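Side-chain contacts in serine protease pet (Escherichia coli, PDB 4OM9), which acts as a secreted autotransporter enterotoxin of enteroaggregative strains, a serine protease that probably cleaves the host cytoskeletal protein alpha-fodrin: residues A[56-61]-A[164-169]; A[86-91]-A[396-401]; A[566-571]-A[625-630]. All coordinates share one frame; numbering follows the deposited sequence.

Interaction 1 of 3, residues A[56-61]-A[164-169]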
ATOM      1  N   ASN A  56      29.205  -6.237  -6.545  1.00 25.12           N
ATOM      2  CA  ASN A  56      29.742  -6.642  -7.831  1.00 28.52           C
ATOM      3  C   ASN A  56      29.547  -8.144  -8.090  1.00 29.27           C
ATOM      4  O   ASN A  56      29.945  -8.661  -9.127  1.00 26.15           O
ATOM      5  CB  ASN A  56      31.219  -6.252  -7.939  1.00 26.33           C
ATOM      6  CG  ASN A  56      32.127  -7.187  -7.192  1.00 26.69           C
ATOM      7  OD1 ASN A  56      31.676  -8.051  -6.419  1.00 26.63           O
ATOM      8  ND2 ASN A  56      33.442  -7.013  -7.398  1.00 28.24           N
ATOM      9  N   GLY A  57      28.969  -8.840  -7.116  1.00 28.95           N
ATOM     10  CA  GLY A  57      28.655 -10.245  -7.266  1.00 26.00           C
ATOM     11  C   GLY A  57      29.780 -11.249  -7.041  1.00 28.29           C
ATOM     12  O   GLY A  57      29.501 -12.443  -6.926  1.00 30.51           O
ATOM     13  N   ALA A  58      31.030 -10.797  -6.930  1.00 31.39           N
ATOM     14  CA  ALA A  58      32.123 -11.750  -6.948  1.00 34.97           C
ATOM     15  C   ALA A  58      32.345 -12.444  -5.597  1.00 34.14           C
ATOM     16  O   ALA A  58      33.118 -13.400  -5.507  1.00 31.69           O
ATOM     17  CB  ALA A  58      33.396 -11.077  -7.416  1.00 35.71           C
ATOM     18  N   ALA A  59      31.655 -12.001  -4.555  1.00 27.66           N
ATOM     19  CA  ALA A  59      31.763 -12.698  -3.280  1.00 27.42           C
ATOM     20  C   ALA A  59      30.429 -12.685  -2.569  1.00 27.52           C
ATOM     21  O   ALA A  59      29.536 -11.963  -2.962  1.00 27.79           O
ATOM     22  CB  ALA A  59      32.878 -12.061  -2.374  1.00 26.48           C
ATOM     23  N   THR A  60      30.325 -13.475  -1.507  1.00 30.69           N
ATOM     24  CA  THR A  60      29.111 -13.616  -0.726  1.00 31.52           C
ATOM     25  C   THR A  60      29.367 -13.513   0.782  1.00 32.18           C
ATOM     26  O   THR A  60      30.155 -14.294   1.326  1.00 29.94           O
ATOM     27  CB  THR A  60      28.446 -14.966  -0.993  1.00 31.08           C
ATOM     28  OG1 THR A  60      28.180 -15.085  -2.388  1.00 31.40           O
ATOM     29  CG2 THR A  60      27.150 -15.084  -0.212  1.00 31.33           C
ATOM     30  N   SER A  61      28.657 -12.607   1.451  1.00 29.27           N
ATOM     31  CA  SER A  61      28.779 -12.463   2.892  1.00 29.41           C
ATOM     32  C   SER A  61      28.270 -13.698   3.611  1.00 29.41           C
ATOM     33  O   SER A  61      27.266 -14.286   3.226  1.00 29.22           O
ATOM     34  CB  SER A  61      28.016 -11.234   3.412  1.00 29.43           C
ATOM     35  OG  SER A  61      27.842 -11.328   4.818  1.00 29.66           O
ATOM     36  N   GLN A 164      30.318  -4.143 -19.884  1.00 43.34           N
ATOM     37  CA  GLN A 164      30.327  -3.756 -18.486  1.00 42.37           C
ATOM     38  C   GLN A 164      30.603  -4.958 -17.594  1.00 40.37           C
ATOM     39  O   GLN A 164      29.915  -5.972 -17.681  1.00 42.73           O
ATOM     40  CB  GLN A 164      28.996  -3.111 -18.088  1.00 42.88           C
ATOM     41  CG  GLN A 164      28.609  -1.855 -18.874  1.00 45.67           C
ATOM     42  CD  GLN A 164      29.599  -0.724 -18.714  1.00 47.65           C
ATOM     43  OE1 GLN A 164      29.918  -0.306 -17.596  1.00 44.59           O
ATOM     44  NE2 GLN A 164      30.105  -0.229 -19.839  1.00 47.64           N
ATOM     45  N   THR A 165      31.610  -4.842 -16.733  1.00 39.01           N
ATOM     46  CA  THR A 165      31.867  -5.887 -15.749  1.00 38.33           C
ATOM     47  C   THR A 165      31.825  -5.290 -14.347  1.00 36.16           C
ATOM     48  O   THR A 165      32.196  -4.129 -14.150  1.00 34.48           O
ATOM     49  CB  THR A 165      33.221  -6.588 -15.993  1.00 35.73           C
ATOM     50  OG1 THR A 165      33.425  -6.757 -17.395  1.00 38.42           O
ATOM     51  CG2 THR A 165      33.225  -7.956 -15.353  1.00 35.66           C
ATOM     52  N   TYR A 166      31.327  -6.075 -13.393  1.00 35.46           N
ATOM     53  CA  TYR A 166      31.285  -5.693 -11.982  1.00 34.22           C
ATOM     54  C   TYR A 166      30.390  -4.474 -11.673  1.00 33.47           C
ATOM     55  O   TYR A 166      30.541  -3.848 -10.619  1.00 35.40           O
ATOM     56  CB  TYR A 166      32.712  -5.441 -11.462  1.00 30.86           C
ATOM     57  CG  TYR A 166      33.592  -6.677 -11.543  1.00 33.35           C
ATOM     58  CD1 TYR A 166      33.122  -7.920 -11.111  1.00 32.81           C
ATOM     59  CD2 TYR A 166      34.874  -6.613 -12.077  1.00 34.65           C
ATOM     60  CE1 TYR A 166      33.904  -9.049 -11.183  1.00 30.95           C
ATOM     61  CE2 TYR A 166      35.673  -7.749 -12.156  1.00 35.84           C
ATOM     62  CZ  TYR A 166      35.183  -8.962 -11.705  1.00 38.76           C
ATOM     63  OH  TYR A 166      35.969 -10.096 -11.794  1.00 38.23           O
ATOM     64  N   GLN A 167      29.459  -4.163 -12.577  1.00 38.40           N
ATOM     65  CA  GLN A 167      28.392  -3.178 -12.323  1.00 41.49           C
ATOM     66  C   GLN A 167      27.278  -3.732 -11.434  1.00 38.57           C
ATOM     67  O   GLN A 167      26.647  -4.730 -11.760  1.00 36.06           O
ATOM     68  CB  GLN A 167      27.774  -2.695 -13.641  1.00 38.77           C
ATOM     69  CG  GLN A 167      28.720  -1.905 -14.515  1.00 45.08           C
ATOM     70  CD  GLN A 167      29.329  -0.708 -13.786  1.00 46.40           C
ATOM     71  OE1 GLN A 167      28.621   0.236 -13.400  1.00 46.26           O
ATOM     72  NE2 GLN A 167      30.646  -0.750 -13.589  1.00 44.78           N
ATOM     73  N   ALA A 168      27.029  -3.054 -10.326  1.00 29.72           N
ATOM     74  CA  ALA A 168      25.997  -3.447  -9.374  1.00 30.17           C
ATOM     75  C   ALA A 168      24.598  -3.381  -9.995  1.00 31.45           C
ATOM     76  O   ALA A 168      23.757  -4.263  -9.752  1.00 30.83           O
ATOM     77  CB  ALA A 168      26.080  -2.551  -8.103  1.00 29.46           C
ATOM     78  N   ASP A 169      24.340  -2.339 -10.790  1.00 33.19           N
ATOM     79  CA  ASP A 169      23.066  -2.240 -11.514  1.00 32.10           C
ATOM     80  C   ASP A 169      22.803  -3.502 -12.366  1.00 29.46           C
ATOM     81  O   ASP A 169      21.664  -3.936 -12.545  1.00 31.17           O
ATOM     82  CB  ASP A 169      23.052  -1.012 -12.424  1.00 34.47           C
ATOM     83  CG  ASP A 169      23.145   0.301 -11.666  1.00 37.22           C
ATOM     84  OD1 ASP A 169      22.633   0.398 -10.531  1.00 35.44           O
ATOM     85  OD2 ASP A 169      23.740   1.245 -12.225  1.00 41.80           O
TER
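The ring of Tyr166 meets the flat amide of Asn56 side by side, the two planes 34° apart and both side chains pointing the same way. One face of the ring is taken by its own neighbour Thr165, whose CG2 sits 3.8 Å above the ring plane of Tyr166, over its centre. At the edge, in the plane, lies the backbone O of Asn56, 3.8 Å from Tyr166 CD1. The same CD1 is 3.8 Å from Asn56 ND2, while Ala58 CB comes in obliquely, 4.3 Å from CE1 of Tyr166.

The amide is not loose. With chi1 at 78°, Asn56 CG is tucked between backbone N and carbonyl carbon, which folds OD1 back over its own chain. There Ala58 N donates to Asn56 OD1 at 2.9 Å, nearly straight but 50° above the carbonyl plane: an Asx turn, just before strand 60-63. Thr54 OG1 also bonds to OD1, and ND2 is bonded to the carbonyl of Ser79.

Both loops belong to the protease domain, of the PA peptidase clan, where the turn at 56-58 packs on the loop leading into strand 172-185. Since the amide spends its polar atoms on partners other than the tyrosine, the loops are held together here by van der Waals packing, with a slightly polar ring edge beside a carbonyl oxygen.

Interaction 2 of 3, residues A[86-91]-A[396-401]; sequences GSTQYT and NIYVAG
Tyr398 reaches Ser87 because its chi1 of 164° swings CG opposite the backbone N and sends the ring straight out from strand 397-399. On the other side, Ser87 has chi1 -61°, with OG beside its own backbone N, so that both CB and OG can settle against one ring carbon: Tyr398 CE2 is 3.7 Å from Ser87 CB and equally far from Ser87 OG.

What meet here are two folds. Strand 397-399 is one strand of a parallel face of the beta-helix, the long stalk of the passenger domain. Gly86 and Ser87 form the tight two-residue turn of the beta hairpin between strands 82-85 and 88-97 of the protease domain, with backbone angles close to those of a type II' turn. Gly86 carries no side chain where the phenol arrives, and its CA lies 3.8 Å from Tyr398 OH.

The hydroxyl is gripped twice. Ser87 N donates to it, and Glu113 OE2 bonds to it as well, probably accepting its proton. The same carboxylate oxygen holds Thr88 OG1, which also bonds Lys380 NZ; that lysine in turn makes a cation-pi contact with the Tyr398 ring. Glutamate and lysine thus probably offset each other's charge in a buried place, while Phe634 and Thr425 pack against the tyrosine.

Thr88 adds little directly: it crosses the ring at a slant, and its OG1 stays 4.0 Å from Tyr398 OH, close to the hydroxyl but joined to it through Glu113. Between the two segments themselves the hydrogen bond is Ser87 N to Tyr398 OH, 3.1 Å long, with the N-H pointing within 8° of the oxygen.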
ATOM      1  N   GLY A  86      25.651  -2.189   0.366  1.00 31.33           N
ATOM      2  CA  GLY A  86      25.003  -0.897   0.526  1.00 31.84           C
ATOM      3  C   GLY A  86      25.974   0.248   0.330  1.00 32.47           C
ATOM      4  O   GLY A  86      26.683   0.297  -0.670  1.00 32.72           O
ATOM      5  N   SER A  87      26.025   1.149   1.314  1.00 33.37           N
ATOM      6  CA  SER A  87      26.891   2.322   1.261  1.00 35.23           C
ATOM      7  C   SER A  87      28.217   2.086   1.938  1.00 34.93           C
ATOM      8  O   SER A  87      28.880   3.036   2.317  1.00 34.30           O
ATOM      9  CB  SER A  87      26.243   3.533   1.943  1.00 34.18           C
ATOM     10  OG  SER A  87      25.033   3.908   1.327  1.00 34.36           O
ATOM     11  N   THR A  88      28.593   0.832   2.143  1.00 34.06           N
ATOM     12  CA  THR A  88      29.795   0.561   2.928  1.00 35.65           C
ATOM     13  C   THR A  88      30.799  -0.285   2.168  1.00 33.05           C
ATOM     14  O   THR A  88      30.418  -1.248   1.493  1.00 32.85           O
ATOM     15  CB  THR A  88      29.444  -0.133   4.248  1.00 32.81           C
ATOM     16  OG1 THR A  88      28.373   0.582   4.887  1.00 33.00           O
ATOM     17  CG2 THR A  88      30.677  -0.194   5.165  1.00 33.19           C
ATOM     18  N   GLN A  89      32.071   0.103   2.280  1.00 37.55           N
ATOM     19  CA  GLN A  89      33.196  -0.595   1.667  1.00 39.66           C
ATOM     20  C   GLN A  89      33.925  -1.472   2.674  1.00 34.82           C
ATOM     21  O   GLN A  89      34.210  -1.054   3.781  1.00 34.71           O
ATOM     22  CB  GLN A  89      34.187   0.397   1.054  1.00 39.96           C
ATOM     23  CG  GLN A  89      33.856   0.834  -0.361  1.00 50.96           C
ATOM     24  CD  GLN A  89      32.532   1.565  -0.463  1.00 56.97           C
ATOM     25  OE1 GLN A  89      31.630   1.156  -1.210  1.00 58.10           O
ATOM     26  NE2 GLN A  89      32.406   2.660   0.283  1.00 59.41           N
ATOM     27  N   TYR A  90      34.237  -2.695   2.280  1.00 33.34           N
ATOM     28  CA  TYR A  90      34.929  -3.602   3.164  1.00 33.32           C
ATOM     29  C   TYR A  90      36.166  -4.159   2.454  1.00 36.31           C
ATOM     30  O   TYR A  90      36.190  -4.325   1.219  1.00 34.13           O
ATOM     31  CB  TYR A  90      34.015  -4.745   3.610  1.00 32.52           C
ATOM     32  CG  TYR A  90      32.766  -4.312   4.338  1.00 32.20           C
ATOM     33  CD1 TYR A  90      31.599  -3.998   3.640  1.00 31.83           C
ATOM     34  CD2 TYR A  90      32.741  -4.234   5.729  1.00 32.41           C
ATOM     35  CE1 TYR A  90      30.460  -3.612   4.302  1.00 31.67           C
ATOM     36  CE2 TYR A  90      31.594  -3.845   6.407  1.00 32.28           C
ATOM     37  CZ  TYR A  90      30.464  -3.530   5.696  1.00 31.91           C
ATOM     38  OH  TYR A  90      29.325  -3.143   6.372  1.00 31.92           O
ATOM     39  N   THR A  91      37.194  -4.444   3.242  1.00 34.28           N
ATOM     40  CA  THR A  91      38.452  -4.897   2.684  1.00 34.94           C
ATOM     41  C   THR A  91      38.821  -6.253   3.277  1.00 34.78           C
ATOM     42  O   THR A  91      38.762  -6.430   4.494  1.00 34.74           O
ATOM     43  CB  THR A  91      39.563  -3.853   2.940  1.00 36.44           C
ATOM     44  OG1 THR A  91      39.339  -2.714   2.094  1.00 39.88           O
ATOM     45  CG2 THR A  91      40.955  -4.435   2.659  1.00 36.92           C
ATOM     46  N   ASN A 396      25.468  11.244  12.744  1.00 33.96           N
ATOM     47  CA  ASN A 396      24.617  10.658  11.709  1.00 31.09           C
ATOM     48  C   ASN A 396      24.410   9.177  11.957  1.00 29.43           C
ATOM     49  O   ASN A 396      25.355   8.487  12.339  1.00 29.76           O
ATOM     50  CB  ASN A 396      25.232  10.837  10.322  1.00 33.37           C
ATOM     51  CG  ASN A 396      25.362  12.283   9.934  1.00 34.75           C
ATOM     52  OD1 ASN A 396      24.379  12.922   9.576  1.00 34.20           O
ATOM     53  ND2 ASN A 396      26.581  12.817  10.011  1.00 38.07           N
ATOM     54  N   ILE A 397      23.193   8.686  11.715  1.00 29.27           N
ATOM     55  CA  ILE A 397      22.895   7.268  11.840  1.00 27.16           C
ATOM     56  C   ILE A 397      22.475   6.629  10.504  1.00 27.45           C
ATOM     57  O   ILE A 397      21.645   7.189   9.767  1.00 28.18           O
ATOM     58  CB  ILE A 397      21.800   7.042  12.880  1.00 25.25           C
ATOM     59  CG1 ILE A 397      22.268   7.552  14.238  1.00 27.82           C
ATOM     60  CG2 ILE A 397      21.413   5.561  12.949  1.00 23.66           C
ATOM     61  CD1 ILE A 397      21.187   7.646  15.274  1.00 25.92           C
ATOM     62  N   TYR A 398      23.050   5.460  10.203  1.00 29.64           N
ATOM     63  CA  TYR A 398      22.730   4.691   8.999  1.00 27.16           C
ATOM     64  C   TYR A 398      22.136   3.363   9.419  1.00 25.77           C
ATOM     65  O   TYR A 398      22.752   2.600  10.158  1.00 26.64           O
ATOM     66  CB  TYR A 398      23.978   4.523   8.145  1.00 28.28           C
ATOM     67  CG  TYR A 398      24.029   3.479   7.028  1.00 26.58           C
ATOM     68  CD1 TYR A 398      24.468   2.185   7.290  1.00 26.87           C
ATOM     69  CD2 TYR A 398      23.773   3.831   5.690  1.00 28.21           C
ATOM     70  CE1 TYR A 398      24.600   1.253   6.272  1.00 27.50           C
ATOM     71  CE2 TYR A 398      23.880   2.896   4.656  1.00 27.26           C
ATOM     72  CZ  TYR A 398      24.303   1.604   4.962  1.00 28.55           C
ATOM     73  OH  TYR A 398      24.460   0.652   3.991  1.00 27.42           O
ATOM     74  N   VAL A 399      20.896   3.134   8.994  1.00 25.03           N
ATOM     75  CA  VAL A 399      20.150   1.941   9.356  1.00 24.29           C
ATOM     76  C   VAL A 399      20.002   1.067   8.122  1.00 24.79           C
ATOM     77  O   VAL A 399      19.434   1.502   7.110  1.00 24.52           O
ATOM     78  CB  VAL A 399      18.784   2.302   9.923  1.00 23.83           C
ATOM     79  CG1 VAL A 399      18.082   1.080  10.505  1.00 20.58           C
ATOM     80  CG2 VAL A 399      18.951   3.400  10.976  1.00 22.77           C
ATOM     81  N   ALA A 400      20.527  -0.150   8.191  1.00 22.94           N
ATOM     82  CA  ALA A 400      20.512  -1.038   7.030  1.00 24.22           C
ATOM     83  C   ALA A 400      20.023  -2.455   7.334  1.00 23.32           C
ATOM     84  O   ALA A 400      20.177  -2.965   8.450  1.00 24.31           O
ATOM     85  CB  ALA A 400      21.908  -1.102   6.411  1.00 25.17           C
ATOM     86  N   GLY A 401      19.396  -3.075   6.334  1.00 28.52           N
ATOM     87  CA  GLY A 401      19.323  -4.524   6.281  1.00 31.84           C
ATOM     88  C   GLY A 401      18.050  -5.146   6.790  1.00 32.55           C
ATOM     89  O   GLY A 401      17.798  -6.334   6.558  1.00 29.17           O
TER

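Interaction 3 of 3, residues A[566-571]-A[625-630]; sequences NQVSDL and SGKNIT
Val568 pushes both its methyls toward the chain at 625-627 and carries more of the buried surface than any other residue of the contact. Its chi1 of 163° puts CG1 opposite the backbone N and CG2 opposite the carbonyl carbon, so the two branches are split between two partners. CG1 rests on the backbone: it is 3.8 Å from Ser625 O. CG2 takes the aliphatic part of a lysine, approaching Lys627 CD at 4.2 Å.

Ser625 therefore contributes through its carbonyl oxygen. Its hydroxyl is engaged elsewhere, in a hydrogen bond to Asp522 OD1, and the side chain also packs on His519 of strand 514-520.

Both segments are excursions from the parallel beta-helix. The loop 566-571 closes the long detour between strands 514-520 and 576-583 that contains the helices 543-550 and 552-558. The stretch 625-630 leaves strand 618-622 and runs into the small antiparallel pair of strands 629-630 and 635-636. Val568 itself is fixed by backbone hydrogen bonding with His523, and Gly626, at a positive phi, bonds through its backbone to Thr446.

Lys627 is the third participant. Its CG sits between backbone N and carbonyl carbon (chi1 52°), and the chain kinks further along at chi3, -101°, so the methylenes run alongside Val568 in the opposite direction before the amine heads away. Ile525 and Thr528 also touch this aliphatic side chain. Beyond them the charged end approaches Asp169 of the protease domain, but only as a long, weak ion pair between NZ and OD1.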
ATOM      1  N   ASN A 566      14.851   1.825 -18.840  1.00 38.76           N
ATOM      2  CA  ASN A 566      15.879   2.152 -17.838  1.00 38.67           C
ATOM      3  C   ASN A 566      15.392   3.078 -16.690  1.00 36.86           C
ATOM      4  O   ASN A 566      16.181   3.823 -16.126  1.00 34.44           O
ATOM      5  CB  ASN A 566      17.095   2.791 -18.534  1.00 36.92           C
ATOM      6  CG  ASN A 566      18.386   2.680 -17.715  1.00 38.18           C
ATOM      7  OD1 ASN A 566      18.591   1.722 -16.974  1.00 41.02           O
ATOM      8  ND2 ASN A 566      19.260   3.666 -17.862  1.00 35.61           N
ATOM      9  N   GLN A 567      14.102   3.034 -16.351  1.00 39.25           N
ATOM     10  CA  GLN A 567      13.589   3.765 -15.178  1.00 39.97           C
ATOM     11  C   GLN A 567      13.155   2.788 -14.102  1.00 39.68           C
ATOM     12  O   GLN A 567      12.667   1.700 -14.415  1.00 36.21           O
ATOM     13  CB  GLN A 567      12.405   4.661 -15.532  1.00 40.75           C
ATOM     14  CG  GLN A 567      12.532   5.404 -16.833  1.00 46.00           C
ATOM     15  CD  GLN A 567      13.647   6.408 -16.803  1.00 46.75           C
ATOM     16  OE1 GLN A 567      13.510   7.481 -16.215  1.00 54.72           O
ATOM     17  NE2 GLN A 567      14.767   6.072 -17.439  1.00 49.86           N
ATOM     18  N   VAL A 568      13.315   3.188 -12.842  1.00 29.37           N
ATOM     19  CA  VAL A 568      13.094   2.298 -11.711  1.00 28.37           C
ATOM     20  C   VAL A 568      11.649   1.849 -11.627  1.00 29.35           C
ATOM     21  O   VAL A 568      11.360   0.685 -11.331  1.00 29.51           O
ATOM     22  CB  VAL A 568      13.502   2.965 -10.385  1.00 29.44           C
ATOM     23  CG1 VAL A 568      12.886   2.214  -9.206  1.00 31.60           C
ATOM     24  CG2 VAL A 568      15.023   3.004 -10.255  1.00 27.11           C
ATOM     25  N   SER A 569      10.738   2.778 -11.902  1.00 33.22           N
ATOM     26  CA  SER A 569       9.328   2.444 -12.068  1.00 33.27           C
ATOM     27  C   SER A 569       8.750   3.396 -13.083  1.00 35.96           C
ATOM     28  O   SER A 569       9.437   4.313 -13.524  1.00 34.43           O
ATOM     29  CB  SER A 569       8.565   2.526 -10.739  1.00 33.96           C
ATOM     30  OG  SER A 569       8.661   3.827 -10.167  1.00 32.06           O
ATOM     31  N   ASP A 570       7.488   3.192 -13.445  1.00 37.98           N
ATOM     32  CA  ASP A 570       6.831   4.030 -14.447  1.00 37.17           C
ATOM     33  C   ASP A 570       5.401   4.309 -14.015  1.00 36.11           C
ATOM     34  O   ASP A 570       4.740   3.428 -13.474  1.00 37.44           O
ATOM     35  CB  ASP A 570       6.864   3.334 -15.814  1.00 41.79           C
ATOM     36  CG  ASP A 570       6.578   4.279 -16.967  1.00 45.01           C
ATOM     37  OD1 ASP A 570       5.398   4.663 -17.157  1.00 41.10           O
ATOM     38  OD2 ASP A 570       7.537   4.615 -17.698  1.00 48.34           O
ATOM     39  N   LEU A 571       4.921   5.526 -14.243  1.00 37.38           N
ATOM     40  CA  LEU A 571       3.546   5.885 -13.905  1.00 37.92           C
ATOM     41  C   LEU A 571       2.486   5.054 -14.657  1.00 42.68           C
ATOM     42  O   LEU A 571       1.345   4.926 -14.209  1.00 42.01           O
ATOM     43  CB  LEU A 571       3.308   7.369 -14.192  1.00 40.26           C
ATOM     44  CG  LEU A 571       3.910   8.383 -13.217  1.00 39.00           C
ATOM     45  CD1 LEU A 571       3.780   9.763 -13.829  1.00 39.06           C
ATOM     46  CD2 LEU A 571       3.189   8.317 -11.881  1.00 35.07           C
ATOM     47  N   SER A 625      13.710   5.802  -5.869  1.00 30.36           N
ATOM     48  CA  SER A 625      13.047   4.880  -4.965  1.00 30.15           C
ATOM     49  C   SER A 625      13.859   3.576  -4.807  1.00 30.83           C
ATOM     50  O   SER A 625      14.296   2.974  -5.796  1.00 30.79           O
ATOM     51  CB  SER A 625      11.640   4.580  -5.499  1.00 30.57           C
ATOM     52  OG  SER A 625      11.019   3.566  -4.746  1.00 30.58           O
ATOM     53  N   GLY A 626      14.077   3.150  -3.569  1.00 29.89           N
ATOM     54  CA  GLY A 626      14.811   1.931  -3.325  1.00 30.07           C
ATOM     55  C   GLY A 626      16.308   2.129  -3.401  1.00 29.88           C
ATOM     56  O   GLY A 626      17.059   1.271  -2.960  1.00 29.91           O
ATOM     57  N   LYS A 627      16.761   3.252  -3.949  1.00 30.51           N
ATOM     58  CA  LYS A 627      18.196   3.566  -3.927  1.00 29.62           C
ATOM     59  C   LYS A 627      18.442   5.036  -3.549  1.00 31.19           C
ATOM     60  O   LYS A 627      19.200   5.753  -4.213  1.00 29.82           O
ATOM     61  CB  LYS A 627      18.837   3.228  -5.288  1.00 30.16           C
ATOM     62  CG  LYS A 627      18.143   3.814  -6.497  1.00 33.37           C
ATOM     63  CD  LYS A 627      18.353   2.932  -7.725  1.00 32.01           C
ATOM     64  CE  LYS A 627      19.425   3.485  -8.651  1.00 37.28           C
ATOM     65  NZ  LYS A 627      19.671   2.557  -9.812  1.00 39.92           N
ATOM     66  N   ASN A 628      17.780   5.481  -2.481  1.00 32.76           N
ATOM     67  CA  ASN A 628      17.830   6.877  -2.061  1.00 29.06           C
ATOM     68  C   ASN A 628      19.064   7.247  -1.223  1.00 32.11           C
ATOM     69  O   ASN A 628      19.413   8.421  -1.110  1.00 30.76           O
ATOM     70  CB  ASN A 628      16.572   7.221  -1.259  1.00 28.85           C
ATOM     71  CG  ASN A 628      15.296   7.113  -2.082  1.00 29.01           C
ATOM     72  OD1 ASN A 628      14.524   6.173  -1.916  1.00 29.01           O
ATOM     73  ND2 ASN A 628      15.063   8.090  -2.957  1.00 29.26           N
ATOM     74  N   ILE A 629      19.714   6.255  -0.623  1.00 28.74           N
ATOM     75  CA  ILE A 629      20.878   6.541   0.187  1.00 28.72           C
ATOM     76  C   ILE A 629      22.174   6.485  -0.627  1.00 30.22           C
ATOM     77  O   ILE A 629      22.415   5.513  -1.376  1.00 30.13           O
ATOM     78  CB  ILE A 629      20.993   5.571   1.371  1.00 28.63           C
ATOM     79  CG1 ILE A 629      19.687   5.537   2.180  1.00 28.65           C
ATOM     80  CG2 ILE A 629      22.192   5.937   2.248  1.00 28.74           C
ATOM     81  CD1 ILE A 629      19.183   6.906   2.646  1.00 28.77           C
ATOM     82  N   THR A 630      23.006   7.519  -0.467  1.00 29.23           N
ATOM     83  CA  THR A 630      24.242   7.647  -1.241  1.00 33.30           C
ATOM     84  C   THR A 630      25.479   7.856  -0.385  1.00 32.33           C
ATOM     85  O   THR A 630      25.425   7.751   0.843  1.00 31.23           O
ATOM     86  CB  THR A 630      24.149   8.793  -2.227  1.00 31.53           C
ATOM     87  OG1 THR A 630      23.748   9.975  -1.535  1.00 35.96           O
ATOM     88  CG2 THR A 630      23.098   8.479  -3.285  1.00 33.24           C
TER

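How the interactions relate
The three contacts lie around the region where the protease domain is seated on the beta-helix. Interaction 1 is internal to the protease domain, interaction 2 joins that domain to the helix, and interaction 3 links two excursions of the helix. Interactions 1 and 2 have centres about 17 Å apart and reach the same antiparallel sheet, through strands 60-63 and 88-97; their segments alternate along the chain. Interaction 3 follows both in sequence, its centre about 19 Å from each. It touches interaction 1 through Lys627 and Asp169, and interaction 2 where Ile629 CG2 packs on Ser87 OG. An excursion of the beta-helix thus touches the protease domain near both of the other contacts.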